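Long-range contacts in hypothetical protein SpyM3_0169 (Streptococcus pyogenes, PDB 1PG6), which is of unknown function but belongs to the AIM24 family of the cupin clan and binds calcium ions: residues A[33-38]-A[82-87]; A[37-42]-A[96-101]; A[102-107]-A[164-169]; A[112-117]-A[149-154]; A[120-125]-A[157-162]. All blocks are in the same frame, centred on the assembly; numbering follows the deposited sequence.

Contact 1 (A[33-38]-A[82-87]); sequences GGSVYL and ITQAMS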
# COMPACT_ATOMS: atom_id res chain seq x y z
N GLY A 33 0.87 -6.78 -23.75
CA GLY A 33 0.03 -5.63 -23.48
C GLY A 33 -0.38 -5.48 -22.03
O GLY A 33 -1.06 -4.52 -21.67
N GLY A 34 0.02 -6.43 -21.19
CA GLY A 34 -0.34 -6.38 -19.78
C GLY A 34 0.52 -5.42 -18.99
O GLY A 34 1.68 -5.18 -19.33
N SER A 35 -0.03 -4.87 -17.91
CA SER A 35 0.72 -3.94 -17.08
C SER A 35 0.36 -4.09 -15.61
O SER A 35 -0.62 -4.74 -15.25
CB SER A 35 0.43 -2.50 -17.50
OG SER A 35 -0.89 -2.13 -17.15
N VAL A 36 1.17 -3.48 -14.76
CA VAL A 36 0.93 -3.53 -13.33
C VAL A 36 1.56 -2.33 -12.64
O VAL A 36 2.66 -1.90 -13.00
CB VAL A 36 1.52 -4.83 -12.72
CG1 VAL A 36 3.00 -4.93 -13.02
CG2 VAL A 36 1.27 -4.85 -11.22
N TYR A 37 0.84 -1.79 -11.67
CA TYR A 37 1.33 -0.66 -10.88
C TYR A 37 2.15 -1.29 -9.76
O TYR A 37 1.76 -2.33 -9.21
CB TYR A 37 0.18 0.12 -10.25
CG TYR A 37 -0.77 0.78 -11.23
CD1 TYR A 37 -1.89 0.10 -11.71
CD2 TYR A 37 -0.56 2.09 -11.66
CE1 TYR A 37 -2.78 0.71 -12.59
CE2 TYR A 37 -1.44 2.71 -12.54
CZ TYR A 37 -2.55 2.02 -13.00
OH TYR A 37 -3.43 2.64 -13.86
N LEU A 38 3.27 -0.67 -9.41
CA LEU A 38 4.11 -1.22 -8.34
C LEU A 38 4.74 -0.18 -7.44
O LEU A 38 4.99 0.96 -7.84
CB LEU A 38 5.22 -2.10 -8.93
CG LEU A 38 6.12 -1.44 -9.98
CD1 LEU A 38 7.59 -1.65 -9.63
CD2 LEU A 38 5.80 -2.04 -11.34
N ILE A 82 4.61 5.39 -7.09
CA ILE A 82 4.05 4.22 -7.75
C ILE A 82 4.47 4.26 -9.22
O ILE A 82 4.26 5.26 -9.90
CB ILE A 82 2.51 4.18 -7.67
CG1 ILE A 82 2.08 4.05 -6.21
CG2 ILE A 82 1.97 3.02 -8.50
CD1 ILE A 82 0.57 4.00 -6.01
N THR A 83 5.09 3.18 -9.68
CA THR A 83 5.53 3.09 -11.06
C THR A 83 4.72 2.03 -11.78
O THR A 83 3.94 1.31 -11.15
CB THR A 83 7.03 2.75 -11.15
OG1 THR A 83 7.28 1.51 -10.47
CG2 THR A 83 7.86 3.84 -10.51
N GLN A 84 4.88 1.93 -13.09
CA GLN A 84 4.12 0.94 -13.84
C GLN A 84 5.01 0.17 -14.80
O GLN A 84 5.83 0.75 -15.50
CB GLN A 84 2.97 1.61 -14.59
CG GLN A 84 1.98 0.64 -15.20
CD GLN A 84 0.62 1.28 -15.47
OE1 GLN A 84 0.53 2.27 -16.20
NE2 GLN A 84 -0.43 0.71 -14.89
N ALA A 85 4.84 -1.15 -14.80
CA ALA A 85 5.61 -2.02 -15.67
C ALA A 85 4.73 -2.49 -16.81
O ALA A 85 3.60 -2.92 -16.59
CB ALA A 85 6.13 -3.21 -14.88
N MSE A 86 5.23 -2.38 -18.04
CA MSE A 86 4.49 -2.81 -19.22
C MSE A 86 5.22 -3.95 -19.92
O MSE A 86 6.45 -3.97 -19.96
CB MSE A 86 4.31 -1.65 -20.21
CG MSE A 86 3.19 -0.69 -19.86
SE MSE A 86 3.57 0.46 -18.36
CE MSE A 86 3.86 2.11 -19.32
N SER A 87 4.46 -4.88 -20.48
CA SER A 87 5.04 -6.03 -21.16
C SER A 87 4.72 -6.06 -22.65
O SER A 87 3.58 -5.84 -23.06
CB SER A 87 4.54 -7.32 -20.50
OG SER A 87 5.18 -8.46 -21.05
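Gln84 reaches across from strand 82-87 and brings the NE2 end of its amide over one face of the Tyr37 ring. NE2 of Gln84 stands 3.0 Å above the plane of that ring, over its centre. The two side chains run alongside each other and point the same way, but the amide is turned 41° from the ring, neither flat on it nor upright. The Gln84 chain gets there by leaving with CG anti to its own backbone nitrogen (chi1 -170°) and staying extended beyond. Nearer the backbone, Tyr37 CB rests on Ile82 CG2 at 3.8 Å, and Ser35 CB meets CG of the selenomethionine Met86.

On the face carrying Val36, Leu38, Thr83 and Ala85 the packing is mostly apolar. Ala85 CB is met by Leu38 CD2 at 3.7 Å and by Val36 CG1 at 4.0 Å. The hydroxyl of Thr83 lies close against the Leu38 branch point, OG1 to CG being 3.2 Å.

Paired backbone hydrogen bonds hold this register: Val36 and Ala85 exchange two, Leu38 and Thr83 two more, the shortest being Leu38 N to Thr83 O at 2.7 Å. Just before strand 35-39 begins, Gly33 N and Gly34 O bond to Ser87 O and N. Strand 120-124 flanks the other edge of 35-39, where Tyr37 packs on Phe120 and Leu123, while Leu93 and Leu95 of strand 91-95 cover Ala85 and Leu38. An antiparallel strand pair whose apolar face packs on a second sheet is consistent with the double-stranded beta-helix (jelly-roll) architecture of the cupin clan.

Contact 2 (A[37-42]-A[96-101]); sequences YLQQGS and APNTPG. With CA (calcium ion), chain B; CA (calcium ion), chain C.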
# COMPACT_ATOMS: atom_id res chain seq x y z
N TYR A 37 0.84 -1.79 -11.67
CA TYR A 37 1.33 -0.66 -10.88
C TYR A 37 2.15 -1.29 -9.76
O TYR A 37 1.76 -2.33 -9.21
CB TYR A 37 0.18 0.12 -10.25
CG TYR A 37 -0.77 0.78 -11.23
CD1 TYR A 37 -1.89 0.10 -11.71
CD2 TYR A 37 -0.56 2.09 -11.66
CE1 TYR A 37 -2.78 0.71 -12.59
CE2 TYR A 37 -1.44 2.71 -12.54
CZ TYR A 37 -2.55 2.02 -13.00
OH TYR A 37 -3.43 2.64 -13.86
N LEU A 38 3.27 -0.67 -9.41
CA LEU A 38 4.11 -1.22 -8.34
C LEU A 38 4.74 -0.18 -7.44
O LEU A 38 4.99 0.96 -7.84
CB LEU A 38 5.22 -2.10 -8.93
CG LEU A 38 6.12 -1.44 -9.98
CD1 LEU A 38 7.59 -1.65 -9.63
CD2 LEU A 38 5.80 -2.04 -11.34
N GLN A 39 4.98 -0.60 -6.20
CA GLN A 39 5.62 0.23 -5.19
C GLN A 39 6.96 0.68 -5.76
O GLN A 39 7.75 -0.15 -6.21
CB GLN A 39 5.83 -0.61 -3.93
CG GLN A 39 6.66 0.03 -2.84
CD GLN A 39 6.94 -0.95 -1.71
OE1 GLN A 39 6.08 -1.19 -0.85
NE2 GLN A 39 8.13 -1.54 -1.72
N GLN A 40 7.22 1.98 -5.74
CA GLN A 40 8.47 2.49 -6.28
C GLN A 40 9.65 1.74 -5.66
O GLN A 40 9.72 1.58 -4.45
CB GLN A 40 8.63 3.98 -6.00
CG GLN A 40 9.83 4.58 -6.70
CD GLN A 40 10.22 5.94 -6.15
OE1 GLN A 40 10.98 6.67 -6.78
NE2 GLN A 40 9.71 6.28 -4.98
N GLY A 41 10.56 1.28 -6.52
CA GLY A 41 11.73 0.57 -6.05
C GLY A 41 11.55 -0.90 -5.71
O GLY A 41 12.51 -1.55 -5.33
N SER A 42 10.34 -1.44 -5.85
CA SER A 42 10.12 -2.85 -5.49
C SER A 42 10.60 -3.86 -6.51
O SER A 42 10.64 -5.06 -6.24
CB SER A 42 8.63 -3.09 -5.18
OG SER A 42 7.82 -2.90 -6.33
N ALA A 96 9.76 -7.13 -4.55
CA ALA A 96 10.07 -7.36 -3.15
C ALA A 96 9.53 -6.18 -2.34
O ALA A 96 9.73 -5.03 -2.71
CB ALA A 96 11.58 -7.47 -2.96
N PRO A 97 8.82 -6.46 -1.24
CA PRO A 97 8.27 -5.40 -0.38
C PRO A 97 9.45 -4.65 0.25
O PRO A 97 10.51 -5.24 0.46
CB PRO A 97 7.49 -6.18 0.67
CG PRO A 97 7.13 -7.46 -0.03
CD PRO A 97 8.38 -7.79 -0.79
N ASN A 98 9.26 -3.37 0.57
CA ASN A 98 10.35 -2.59 1.16
C ASN A 98 10.52 -2.80 2.66
O ASN A 98 11.47 -2.28 3.24
CB ASN A 98 10.19 -1.10 0.85
CG ASN A 98 8.88 -0.53 1.37
OD1 ASN A 98 8.50 -0.75 2.52
ND2 ASN A 98 8.20 0.23 0.52
N THR A 99 9.62 -3.55 3.29
CA THR A 99 9.74 -3.82 4.72
C THR A 99 9.61 -5.31 5.01
O THR A 99 8.93 -6.04 4.28
CB THR A 99 8.66 -3.06 5.55
OG1 THR A 99 7.35 -3.45 5.14
CG2 THR A 99 8.79 -1.56 5.36
N PRO A 100 10.29 -5.80 6.06
CA PRO A 100 10.23 -7.22 6.42
C PRO A 100 8.82 -7.59 6.85
O PRO A 100 8.28 -7.02 7.79
CB PRO A 100 11.20 -7.32 7.60
CG PRO A 100 12.13 -6.15 7.40
CD PRO A 100 11.23 -5.06 6.93
N GLY A 101 8.21 -8.55 6.16
CA GLY A 101 6.86 -8.94 6.54
C GLY A 101 6.23 -9.94 5.61
O GLY A 101 6.90 -10.85 5.12
CA CA B . 6.48 -5.52 3.86
CA CA C . 14.49 -2.53 -6.48
O HOH W 1 12.10 -3.38 -2.50
O HOH W 2 6.33 -7.91 3.19
O HOH W 3 15.64 -0.44 -5.65
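Ser42 and Ala96 make a turn-to-loop contact, in which the type II turn closing off strand 35-39 meets the loop that follows strand 91-95. Ala96 N donates to Ser42 O at 2.8 Å. Ala96 O stands 3.3 Å from Ser42 CB and takes a bond from a water, which also gives a weak one to Gly41 O. Gly41, the third residue of the turn, has the positive phi (80°) usual there. Within the turn, Gln39 O accepts from both Ser42 N and Ser42 OG. Ser42 OG donates at 2.8 Å to a lone pair of Gln39 O, in the carbonyl plane; chi1 of 65° turns the hydroxyl back toward that carbonyl. The side-chain amides of Gln39 and Asn98 also approach, but they are modelled too close for the detail to be trusted.

Each segment also feeds a calcium site. Gly41 O binds one ion at 2.5 Å, with Met43 O as another ligand. The second ion is held by Thr99 through O and through OG1 at 2.6 Å, and Asn161 and Ser162 complete its protein ligands. The contact lies just beyond the pairing of strands 43-46 and 91-95, while Ser42 and Pro97 both pack on Leu121 of strand 120-124 in the neighbouring sheet.

Contact 3 (A[102-107]-A[164-169]); sequences QIVALE and GSIKKI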
# COMPACT_ATOMS: atom_id res chain seq x y z
N GLN A 102 4.94 -9.77 5.35
CA GLN A 102 4.19 -10.67 4.50
C GLN A 102 3.50 -9.91 3.37
O GLN A 102 3.49 -8.68 3.34
CB GLN A 102 3.13 -11.42 5.32
CG GLN A 102 3.71 -12.40 6.36
CD GLN A 102 2.64 -13.12 7.18
OE1 GLN A 102 2.78 -14.31 7.51
NE2 GLN A 102 1.58 -12.41 7.51
N ILE A 103 2.93 -10.67 2.45
CA ILE A 103 2.20 -10.11 1.32
C ILE A 103 0.84 -10.77 1.30
O ILE A 103 0.72 -11.97 1.56
CB ILE A 103 2.92 -10.39 -0.03
CG1 ILE A 103 4.28 -9.70 -0.05
CG2 ILE A 103 2.06 -9.91 -1.20
CD1 ILE A 103 5.15 -10.08 -1.24
N VAL A 104 -0.20 -10.00 1.00
CA VAL A 104 -1.54 -10.55 0.92
C VAL A 104 -2.15 -10.09 -0.39
O VAL A 104 -2.01 -8.92 -0.77
CB VAL A 104 -2.43 -10.08 2.12
CG1 VAL A 104 -2.48 -8.56 2.18
CG2 VAL A 104 -3.82 -10.67 2.01
N ALA A 105 -2.78 -11.01 -1.11
CA ALA A 105 -3.40 -10.70 -2.39
C ALA A 105 -4.90 -10.58 -2.16
O ALA A 105 -5.52 -11.45 -1.54
CB ALA A 105 -3.11 -11.80 -3.40
N LEU A 106 -5.49 -9.50 -2.66
CA LEU A 106 -6.91 -9.27 -2.51
C LEU A 106 -7.57 -9.06 -3.87
O LEU A 106 -7.11 -8.24 -4.68
CB LEU A 106 -7.12 -8.04 -1.61
CG LEU A 106 -6.56 -8.17 -0.18
CD1 LEU A 106 -6.62 -6.82 0.53
CD2 LEU A 106 -7.37 -9.20 0.60
N GLU A 107 -8.63 -9.81 -4.13
CA GLU A 107 -9.37 -9.74 -5.39
C GLU A 107 -10.27 -8.51 -5.38
O GLU A 107 -11.00 -8.27 -4.43
CB GLU A 107 -10.22 -11.00 -5.58
CG GLU A 107 -10.98 -11.07 -6.90
CD GLU A 107 -10.08 -11.34 -8.09
OE1 GLU A 107 -10.60 -11.51 -9.22
OE2 GLU A 107 -8.84 -11.38 -7.91
N GLY A 164 5.98 -6.84 9.61
CA GLY A 164 5.60 -7.77 10.65
C GLY A 164 4.61 -8.76 10.05
O GLY A 164 4.49 -8.86 8.83
N SER A 165 3.91 -9.50 10.91
CA SER A 165 2.95 -10.51 10.47
C SER A 165 1.54 -9.93 10.34
O SER A 165 1.20 -8.98 11.05
CB SER A 165 2.93 -11.69 11.44
OG SER A 165 4.22 -12.30 11.52
N ILE A 166 0.74 -10.51 9.45
CA ILE A 166 -0.63 -10.06 9.20
C ILE A 166 -1.72 -10.85 9.89
O ILE A 166 -1.68 -12.08 9.93
CB ILE A 166 -0.95 -10.09 7.68
CG1 ILE A 166 -0.04 -9.10 6.94
CG2 ILE A 166 -2.43 -9.75 7.43
CD1 ILE A 166 -0.15 -9.20 5.41
N LYS A 167 -2.71 -10.13 10.42
CA LYS A 167 -3.85 -10.74 11.08
C LYS A 167 -5.09 -10.16 10.41
O LYS A 167 -5.19 -8.95 10.19
CB LYS A 167 -3.87 -10.41 12.57
CG LYS A 167 -5.06 -11.00 13.31
CD LYS A 167 -4.99 -10.70 14.80
CE LYS A 167 -6.17 -11.31 15.54
NZ LYS A 167 -7.47 -10.75 15.07
N LYS A 168 -6.04 -11.03 10.07
CA LYS A 168 -7.27 -10.60 9.43
C LYS A 168 -8.38 -10.52 10.48
O LYS A 168 -8.64 -11.49 11.19
CB LYS A 168 -7.66 -11.58 8.33
CG LYS A 168 -8.97 -11.27 7.63
CD LYS A 168 -9.34 -12.39 6.66
CE LYS A 168 -10.66 -12.12 5.96
NZ LYS A 168 -11.04 -13.24 5.05
N ILE A 169 -9.03 -9.37 10.56
CA ILE A 169 -10.11 -9.15 11.52
C ILE A 169 -11.38 -8.85 10.74
O ILE A 169 -11.37 -8.08 9.79
CB ILE A 169 -9.80 -7.97 12.46
CG1 ILE A 169 -8.50 -8.23 13.22
CG2 ILE A 169 -10.96 -7.75 13.43
CD1 ILE A 169 -8.09 -7.10 14.14
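The Ile166 side chain leaves its strand with CG1 anti to the carbonyl carbon (chi1 -64°) and continues extended (chi2 172°), which carries CD1 across to strand 103-108. Val104 answers with CG1 set between its backbone nitrogen and carbonyl carbon (chi1 57°), and the two methyls, Val104 CG1 and Ile166 CD1, meet at 4.0 Å. The side chains cross at about a right angle, and the same Ile166 CD1 also lies 4.0 Å from Gln102 CB. Further out, Gln102 slants across Ile166 until its amide end comes beside the backbone where Ser165 joins Ile166.

The contact joins the outermost strands of two separate antiparallel sheets, each of six strands, whose orders of connection are the same. Neither strand extends the other's sheet. They start close and then part: Gln102 CA and Ser165 CA are 6.1 Å apart, Val104 CA and Ile166 CA 8.3 Å, and Glu107 CA and Ile169 CA 16.9 Å. Touching is therefore confined to the near end, and it is largely a matter of side chains.

Ser162 ties the two beginnings together, its OG accepting from Gln102 N and donating to Gly164 O. Gly164 has backbone angles that call for glycine, and it also bonds through its backbone to Pro100. Ser165 N is held in turn by Ser224 OG. Where the strands diverge, Leu106 and Lys168 both reach Tyr221 of strand 219-223, while Val104 packs back on Ala160.

Contact 4 (A[112-117]-A[149-154]); sequences QYRLND and VMTTEG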
# COMPACT_ATOMS: atom_id res chain seq x y z
N GLN A 112 -13.64 -3.74 -2.55
CA GLN A 112 -12.54 -2.82 -2.80
C GLN A 112 -11.91 -2.54 -1.45
O GLN A 112 -12.49 -2.87 -0.42
CB GLN A 112 -13.04 -1.51 -3.42
CG GLN A 112 -13.66 -1.64 -4.80
CD GLN A 112 -12.70 -2.23 -5.83
OE1 GLN A 112 -11.50 -1.99 -5.79
NE2 GLN A 112 -13.24 -3.00 -6.77
N TYR A 113 -10.73 -1.93 -1.46
CA TYR A 113 -10.03 -1.66 -0.22
C TYR A 113 -9.34 -0.31 -0.17
O TYR A 113 -9.11 0.32 -1.20
CB TYR A 113 -8.96 -2.74 0.02
CG TYR A 113 -9.49 -4.15 0.07
CD1 TYR A 113 -9.73 -4.88 -1.10
CD2 TYR A 113 -9.82 -4.75 1.29
CE1 TYR A 113 -10.28 -6.16 -1.06
CE2 TYR A 113 -10.37 -6.02 1.34
CZ TYR A 113 -10.60 -6.72 0.17
OH TYR A 113 -11.18 -7.96 0.24
N ARG A 114 -9.02 0.11 1.05
CA ARG A 114 -8.29 1.34 1.30
C ARG A 114 -7.01 0.84 1.97
O ARG A 114 -7.03 -0.18 2.67
CB ARG A 114 -9.07 2.27 2.24
CG ARG A 114 -10.44 2.70 1.72
CD ARG A 114 -11.02 3.81 2.58
NE ARG A 114 -12.47 3.99 2.41
CZ ARG A 114 -13.04 4.66 1.42
NH1 ARG A 114 -12.31 5.24 0.48
NH2 ARG A 114 -14.36 4.76 1.37
N LEU A 115 -5.90 1.53 1.75
CA LEU A 115 -4.63 1.13 2.33
C LEU A 115 -3.84 2.32 2.83
O LEU A 115 -3.90 3.41 2.26
CB LEU A 115 -3.75 0.42 1.30
CG LEU A 115 -4.34 -0.65 0.38
CD1 LEU A 115 -5.11 0.01 -0.74
CD2 LEU A 115 -3.20 -1.49 -0.19
N ASN A 116 -3.09 2.09 3.90
CA ASN A 116 -2.24 3.11 4.48
C ASN A 116 -0.96 3.23 3.67
O ASN A 116 -0.64 2.34 2.88
CB ASN A 116 -1.87 2.74 5.91
CG ASN A 116 -2.83 3.30 6.91
OD1 ASN A 116 -3.23 2.61 7.85
ND2 ASN A 116 -3.21 4.55 6.73
N ASP A 117 -0.23 4.32 3.89
CA ASP A 117 1.03 4.56 3.22
C ASP A 117 2.01 3.45 3.56
O ASP A 117 2.19 3.08 4.73
CB ASP A 117 1.66 5.88 3.66
CG ASP A 117 1.10 7.07 2.91
OD1 ASP A 117 0.94 6.98 1.67
OD2 ASP A 117 0.85 8.11 3.56
N VAL A 149 -4.22 8.04 2.21
CA VAL A 149 -4.87 6.74 2.14
C VAL A 149 -5.20 6.44 0.69
O VAL A 149 -5.71 7.31 -0.03
CB VAL A 149 -6.18 6.71 2.97
CG1 VAL A 149 -6.93 5.41 2.70
CG2 VAL A 149 -5.86 6.83 4.45
N MSE A 150 -4.91 5.22 0.26
CA MSE A 150 -5.17 4.79 -1.10
C MSE A 150 -6.46 3.97 -1.16
O MSE A 150 -6.70 3.13 -0.29
CB MSE A 150 -4.02 3.92 -1.61
CG MSE A 150 -4.22 3.32 -2.99
SE MSE A 150 -2.79 2.09 -3.45
CE MSE A 150 -1.31 3.28 -3.20
N THR A 151 -7.28 4.23 -2.17
CA THR A 151 -8.53 3.48 -2.33
C THR A 151 -8.55 2.89 -3.74
O THR A 151 -8.28 3.58 -4.72
CB THR A 151 -9.77 4.38 -2.13
OG1 THR A 151 -9.84 4.80 -0.76
CG2 THR A 151 -11.04 3.61 -2.47
N THR A 152 -8.88 1.60 -3.83
CA THR A 152 -8.92 0.90 -5.10
C THR A 152 -10.28 0.95 -5.78
O THR A 152 -11.29 1.29 -5.16
CB THR A 152 -8.57 -0.60 -4.93
OG1 THR A 152 -9.59 -1.24 -4.15
CG2 THR A 152 -7.23 -0.75 -4.21
N GLU A 153 -10.28 0.60 -7.06
CA GLU A 153 -11.49 0.58 -7.87
C GLU A 153 -11.20 -0.32 -9.06
O GLU A 153 -10.05 -0.49 -9.45
CB GLU A 153 -11.84 1.99 -8.35
CG GLU A 153 -13.08 2.06 -9.23
CD GLU A 153 -13.32 3.46 -9.77
OE1 GLU A 153 -12.44 3.98 -10.49
OE2 GLU A 153 -14.39 4.04 -9.48
N GLY A 154 -12.25 -0.91 -9.63
CA GLY A 154 -12.07 -1.76 -10.79
C GLY A 154 -11.87 -3.24 -10.51
O GLY A 154 -12.01 -3.70 -9.38
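Arg114 faces Thr151 as a non-hydrogen-bonded pair and Leu115 faces Met150 as a hydrogen-bonded one, in antiparallel strands whose CA atoms come as close as 4.2 Å at Arg114 and Thr151. The main-chain pattern then changes at Thr152. Its N still bonds to Tyr113 O, but Tyr113 N turns to the threonine hydroxyl, reaching Thr152 OG1 at 3.0 Å in an almost straight bond (175°). That hydroxyl donates in turn to Gln112 OE1 at 2.6 Å, on a lone pair in the carbonyl plane. Gln112 folds at chi2 (-59°) to present both ends of its amide, and NE2 of Gln112 donates to Gly154 O at 3.0 Å as well as to Gly109 O. Both polar ends of this buried amide are thereby gripped.

The pair belongs to a six-stranded antiparallel sheet in which strand 113-116 lies between 148-153 and 183-187. On the face bearing Arg114, the extended arginine lies alongside Thr151, and NH1 of Arg114 gives Thr151 OG1 a bent bond (137°) of 2.8 Å. The aliphatic base of the arginine also packs, Arg114 CB being 3.8 Å from Val149 CG1, and Tyr192 touches both residues. On the reverse face Leu115 CD1 lies 4.1 Å from CG of the selenomethionine Met150 and equally far from Thr152 CG2. Met150 leads on to Tyr129 and Met131 of strand 128-133.

Contact 5 (A[120-125]-A[157-162]); sequences FLALDG and TLLANS. With CA (calcium ion), chain B.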
# COMPACT_ATOMS: atom_id res chain seq x y z
N PHE A 120 1.00 -0.53 0.13
CA PHE A 120 0.84 -0.89 -1.27
C PHE A 120 2.06 -1.55 -1.87
O PHE A 120 3.19 -1.09 -1.69
CB PHE A 120 0.51 0.35 -2.12
CG PHE A 120 0.42 0.07 -3.59
CD1 PHE A 120 -0.66 -0.64 -4.11
CD2 PHE A 120 1.42 0.50 -4.46
CE1 PHE A 120 -0.75 -0.92 -5.47
CE2 PHE A 120 1.34 0.22 -5.82
CZ PHE A 120 0.26 -0.49 -6.33
N LEU A 121 1.83 -2.64 -2.60
CA LEU A 121 2.93 -3.34 -3.28
C LEU A 121 2.68 -3.41 -4.78
O LEU A 121 3.57 -3.07 -5.57
CB LEU A 121 3.12 -4.76 -2.73
CG LEU A 121 4.16 -5.58 -3.50
CD1 LEU A 121 5.48 -4.83 -3.54
CD2 LEU A 121 4.35 -6.95 -2.84
N ALA A 122 1.49 -3.84 -5.18
CA ALA A 122 1.18 -3.95 -6.60
C ALA A 122 -0.32 -3.94 -6.89
O ALA A 122 -1.15 -4.23 -6.03
CB ALA A 122 1.80 -5.22 -7.18
N LEU A 123 -0.65 -3.60 -8.13
CA LEU A 123 -2.04 -3.53 -8.54
C LEU A 123 -2.16 -3.79 -10.03
O LEU A 123 -1.40 -3.25 -10.83
CB LEU A 123 -2.60 -2.15 -8.22
CG LEU A 123 -4.06 -1.88 -8.59
CD1 LEU A 123 -4.99 -2.72 -7.72
CD2 LEU A 123 -4.37 -0.40 -8.39
N ASP A 124 -3.13 -4.62 -10.41
CA ASP A 124 -3.37 -4.93 -11.81
C ASP A 124 -3.56 -3.64 -12.60
O ASP A 124 -4.21 -2.71 -12.13
CB ASP A 124 -4.62 -5.80 -11.95
CG ASP A 124 -4.28 -7.24 -12.26
OD1 ASP A 124 -4.71 -8.14 -11.50
OD2 ASP A 124 -3.59 -7.48 -13.27
N GLY A 125 -2.99 -3.59 -13.80
CA GLY A 125 -3.12 -2.41 -14.63
C GLY A 125 -4.57 -2.18 -15.02
O GLY A 125 -4.94 -1.08 -15.43
N THR A 157 -6.28 -7.69 -9.24
CA THR A 157 -5.73 -8.10 -7.96
C THR A 157 -4.89 -7.00 -7.34
O THR A 157 -4.15 -6.31 -8.03
CB THR A 157 -4.82 -9.33 -8.11
OG1 THR A 157 -5.58 -10.42 -8.66
CG2 THR A 157 -4.25 -9.74 -6.76
N LEU A 158 -5.02 -6.84 -6.02
CA LEU A 158 -4.25 -5.87 -5.27
C LEU A 158 -3.31 -6.66 -4.37
O LEU A 158 -3.73 -7.64 -3.74
CB LEU A 158 -5.17 -5.02 -4.38
CG LEU A 158 -4.48 -4.30 -3.21
CD1 LEU A 158 -3.65 -3.12 -3.73
CD2 LEU A 158 -5.53 -3.79 -2.22
N LEU A 159 -2.05 -6.27 -4.33
CA LEU A 159 -1.09 -6.94 -3.45
C LEU A 159 -0.71 -5.91 -2.39
O LEU A 159 -0.21 -4.83 -2.71
CB LEU A 159 0.17 -7.38 -4.22
CG LEU A 159 0.01 -8.43 -5.32
CD1 LEU A 159 1.38 -8.82 -5.87
CD2 LEU A 159 -0.69 -9.66 -4.76
N ALA A 160 -0.97 -6.24 -1.12
CA ALA A 160 -0.63 -5.36 -0.01
C ALA A 160 0.49 -6.04 0.77
O ALA A 160 0.61 -7.26 0.75
CB ALA A 160 -1.85 -5.15 0.89
N ASN A 161 1.32 -5.25 1.44
CA ASN A 161 2.45 -5.80 2.19
C ASN A 161 2.45 -5.25 3.62
O ASN A 161 2.02 -4.13 3.85
CB ASN A 161 3.76 -5.43 1.50
CG ASN A 161 4.15 -4.00 1.78
OD1 ASN A 161 4.82 -3.72 2.77
ND2 ASN A 161 3.72 -3.08 0.94
N SER A 162 2.96 -6.04 4.56
CA SER A 162 3.01 -5.62 5.96
C SER A 162 4.41 -5.54 6.51
O SER A 162 5.34 -6.13 5.97
CB SER A 162 2.25 -6.61 6.83
OG SER A 162 2.92 -7.87 6.80
CA CA B . 6.48 -5.52 3.86
O HOH W 4 -4.95 -10.75 -11.29
O HOH W 2 6.33 -7.91 3.19
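Phe120 meets Leu158 at the rim of its ring: Leu158 CD1 lies near the ring plane, 3.9 Å from Phe120 CD1. One face of that ring carries Ala122 N, 3.6 Å above the plane and offset toward the rim, and Leu123 CB sits in plane at the edge. A carboxylate marks the other end of the pairing. Asp124 OD1 accepts from Thr157 N at 2.8 Å on its anti lone pair and also takes a bond from a water, which in turn accepts from Thr157 OG1. Asp124 OD2 is held by Met13 N, so two backbone amides fix the group.

Between these ends the backbone forms a classic beta bulge. Leu121 N and Ala122 N both donate to Leu159 O, at 3.0 and 3.2 Å, while Leu159 N returns a nearly straight bond (177°) to Ala122 O. The extra residue shifts the register by one, and Leu121 CB also faces Leu159. On the same side, Ala122 CB and Leu159 CD1 touch at 3.9 Å.

Past the bulge, chi1 of Asn161 (78°) places CG between the backbone nitrogen and carbonyl carbon, from where OD1 of Asn161 binds a calcium ion at 2.7 Å alongside Ser162 O and Thr99, and Gly118 O holds ND2. In the sheet these two strands are flanked by 35-39 on the side of 120-124 and by the edge strand 103-108 on the side of 156-161, with Phe120 and Leu158 reaching Met150 and Thr152 of the facing strand 148-153.

From the N terminus, contacts 1 and 2 open on the same strand, 35-39: contact 1 closes first, at 82-87, and contact 2 slightly later, at 96-101, bringing the following turn to the calcium-binding loop. The chain then opens contact 3 at 102-107, which closes only at 164-169. Within that long loop lie contacts 4 and 5, whose segments alternate and so cross: 112-117 and 120-125 come first, then 149-154 and 157-162. Contacts 1 and 5 are neighbours in one six-stranded sheet, contact 4 belongs to the other, and Met150 on Phe120 joins them. Contacts 2 and 5 share a calcium ion, and contact 3 links the two sheets at their edges.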